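Side-chain contact in cytochrome c XoxG (Methylobacterium extorquens, PDB 6ONQ), which binds a covalently attached heme c and probably carries electrons in lanthanide-dependent methanol oxidation: residues F83-S86 and G87-Y91. Numbering follows the deposited sequence.
Sequences FTYS and GYRRY
Tyr85 and Arg89 meet four residues apart, on one flank of the helix. The arginine chain lies obliquely against the ring, with its NE 3.5 Å from Tyr85 CE2. Its CD sits 3.7 Å from Tyr85 OH. The bend at chi3 (-35°) then places NE near CE2. Ring and guanidinium planes lie 19° apart.

On the next flank Arg90 also touches Ser86, mainly through its aliphatic part. Arg90 CG rests 3.3 Å from Ser86 O. The chain then turns at chi2 (-71°), leaving Ser86 OG at the edge of the guanidinium, near its plane, with no bond between them. That hydroxyl is hydrogen-bonded to Asp158.

The backbone beneath sets this spacing. Gly87 N donates to Phe83 O at 2.8 Å, Tyr88 N to Thr84 O at 3.1 Å, and Arg90 N to Ser86 O at 3.1 Å. The bond from Arg89 N to Tyr85 O is weak, at 3.4 Å.

Farther out, Tyr85 also makes a cation-pi contact with Lys179, and Arg90 one with Tyr155. An alanine in place of Tyr85 would probably leave the Arg89 chain freer to turn and Lys179 without its aromatic partner. Thr84 and Tyr91 pack on helix 156-167, and Tyr91 also touches the axial heme ligand His99.

These are i to i+4 contacts within helix 82-94. This helix runs up to Cys95, a covalent heme attachment residue that opens the CXXCH motif. It packs on helix 156-167, consistent with the pairing of the first and last core helices of the cytochrome c fold.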
loop_
_atom_site.group_PDB
_atom_site.type_symbol
_atom_site.label_atom_id
_atom_site.label_comp_id
_atom_site.label_asym_id
_atom_site.label_seq_id
_atom_site.Cartn_x
_atom_site.Cartn_y
_atom_site.Cartn_z
ATOM N N PHE A 83 4.974 -3.466 5.763
ATOM C CA PHE A 83 4.096 -2.351 5.427
ATOM C C PHE A 83 2.920 -2.786 4.566
ATOM O O PHE A 83 1.857 -2.161 4.625
ATOM C CB PHE A 83 4.891 -1.243 4.753
ATOM C CG PHE A 83 5.785 -0.520 5.700
ATOM C CD1 PHE A 83 6.955 -1.107 6.148
ATOM C CD2 PHE A 83 5.435 0.722 6.189
ATOM C CE1 PHE A 83 7.772 -0.451 7.044
ATOM C CE2 PHE A 83 6.250 1.388 7.090
ATOM C CZ PHE A 83 7.415 0.802 7.515
ATOM N N THR A 84 3.059 -3.854 3.784
ATOM C CA THR A 84 1.873 -4.382 3.122
ATOM C C THR A 84 0.889 -4.924 4.151
ATOM O O THR A 84 -0.310 -4.627 4.097
ATOM C CB THR A 84 2.245 -5.457 2.104
ATOM O OG1 THR A 84 3.116 -4.904 1.109
ATOM C CG2 THR A 84 0.996 -5.980 1.422
ATOM N N TYR A 85 1.384 -5.713 5.110
ATOM C CA TYR A 85 0.530 -6.208 6.189
ATOM C C TYR A 85 -0.107 -5.050 6.950
ATOM O O TYR A 85 -1.337 -4.968 7.067
ATOM C CB TYR A 85 1.347 -7.108 7.130
ATOM C CG TYR A 85 0.638 -7.511 8.411
ATOM C CD1 TYR A 85 -0.258 -8.579 8.435
ATOM C CD2 TYR A 85 0.871 -6.826 9.601
ATOM C CE1 TYR A 85 -0.906 -8.946 9.607
ATOM C CE2 TYR A 85 0.227 -7.187 10.777
ATOM C CZ TYR A 85 -0.660 -8.246 10.775
ATOM O OH TYR A 85 -1.299 -8.603 11.944
ATOM N N SER A 86 0.717 -4.123 7.440
ATOM C CA SER A 86 0.207 -3.018 8.243
ATOM C C SER A 86 -0.776 -2.160 7.453
ATOM O O SER A 86 -1.821 -1.754 7.980
ATOM C CB SER A 86 1.371 -2.175 8.757
ATOM O OG SER A 86 0.903 -0.990 9.370
ATOM N N GLY A 87 -0.460 -1.878 6.186
ATOM C CA GLY A 87 -1.335 -1.057 5.365
ATOM C C GLY A 87 -2.689 -1.681 5.094
ATOM O O GLY A 87 -3.687 -0.963 4.985
ATOM N N TYR A 88 -2.748 -3.011 4.966
ATOM C CA TYR A 88 -4.044 -3.680 4.876
ATOM C C TYR A 88 -4.915 -3.309 6.069
ATOM O O TYR A 88 -6.069 -2.892 5.912
ATOM C CB TYR A 88 -3.868 -5.203 4.792
ATOM C CG TYR A 88 -5.187 -5.980 4.793
ATOM C CD1 TYR A 88 -5.852 -6.269 5.982
ATOM C CD2 TYR A 88 -5.766 -6.425 3.605
ATOM C CE1 TYR A 88 -7.057 -6.961 5.988
ATOM C CE2 TYR A 88 -6.976 -7.123 3.604
ATOM C CZ TYR A 88 -7.615 -7.388 4.803
ATOM O OH TYR A 88 -8.813 -8.077 4.829
ATOM N N ARG A 89 -4.366 -3.438 7.276
ATOM C CA ARG A 89 -5.186 -3.228 8.458
ATOM C C ARG A 89 -5.638 -1.779 8.555
ATOM O O ARG A 89 -6.816 -1.508 8.819
ATOM C CB ARG A 89 -4.424 -3.680 9.706
ATOM C CG ARG A 89 -4.299 -5.211 9.779
ATOM C CD ARG A 89 -3.472 -5.719 10.961
ATOM N NE ARG A 89 -2.361 -4.833 11.293
ATOM C CZ ARG A 89 -2.250 -4.185 12.449
ATOM N NH1 ARG A 89 -3.188 -4.334 13.381
ATOM N NH2 ARG A 89 -1.206 -3.390 12.672
ATOM N N ARG A 90 -4.732 -0.835 8.304
ATOM C CA ARG A 90 -5.125 0.567 8.313
ATOM C C ARG A 90 -6.184 0.853 7.257
ATOM O O ARG A 90 -7.083 1.679 7.475
ATOM C CB ARG A 90 -3.898 1.445 8.106
ATOM C CG ARG A 90 -2.810 1.161 9.102
ATOM C CD ARG A 90 -3.220 1.651 10.478
ATOM N NE ARG A 90 -2.340 1.133 11.522
ATOM C CZ ARG A 90 -2.448 1.441 12.812
ATOM N NH1 ARG A 90 -1.598 0.923 13.693
ATOM N NH2 ARG A 90 -3.406 2.266 13.219
ATOM N N TYR A 91 -6.104 0.177 6.106
ATOM C CA TYR A 91 -7.101 0.384 5.059
ATOM C C TYR A 91 -8.477 -0.082 5.511
ATOM O O TYR A 91 -9.465 0.653 5.391
ATOM C CB TYR A 91 -6.705 -0.349 3.783
ATOM C CG TYR A 91 -7.740 -0.202 2.703
ATOM C CD1 TYR A 91 -7.779 0.928 1.902
ATOM C CD2 TYR A 91 -8.694 -1.177 2.497
ATOM C CE1 TYR A 91 -8.733 1.069 0.916
ATOM C CE2 TYR A 91 -9.655 -1.046 1.516
ATOM C CZ TYR A 91 -9.671 0.073 0.730
ATOM O OH TYR A 91 -10.638 0.202 -0.239
#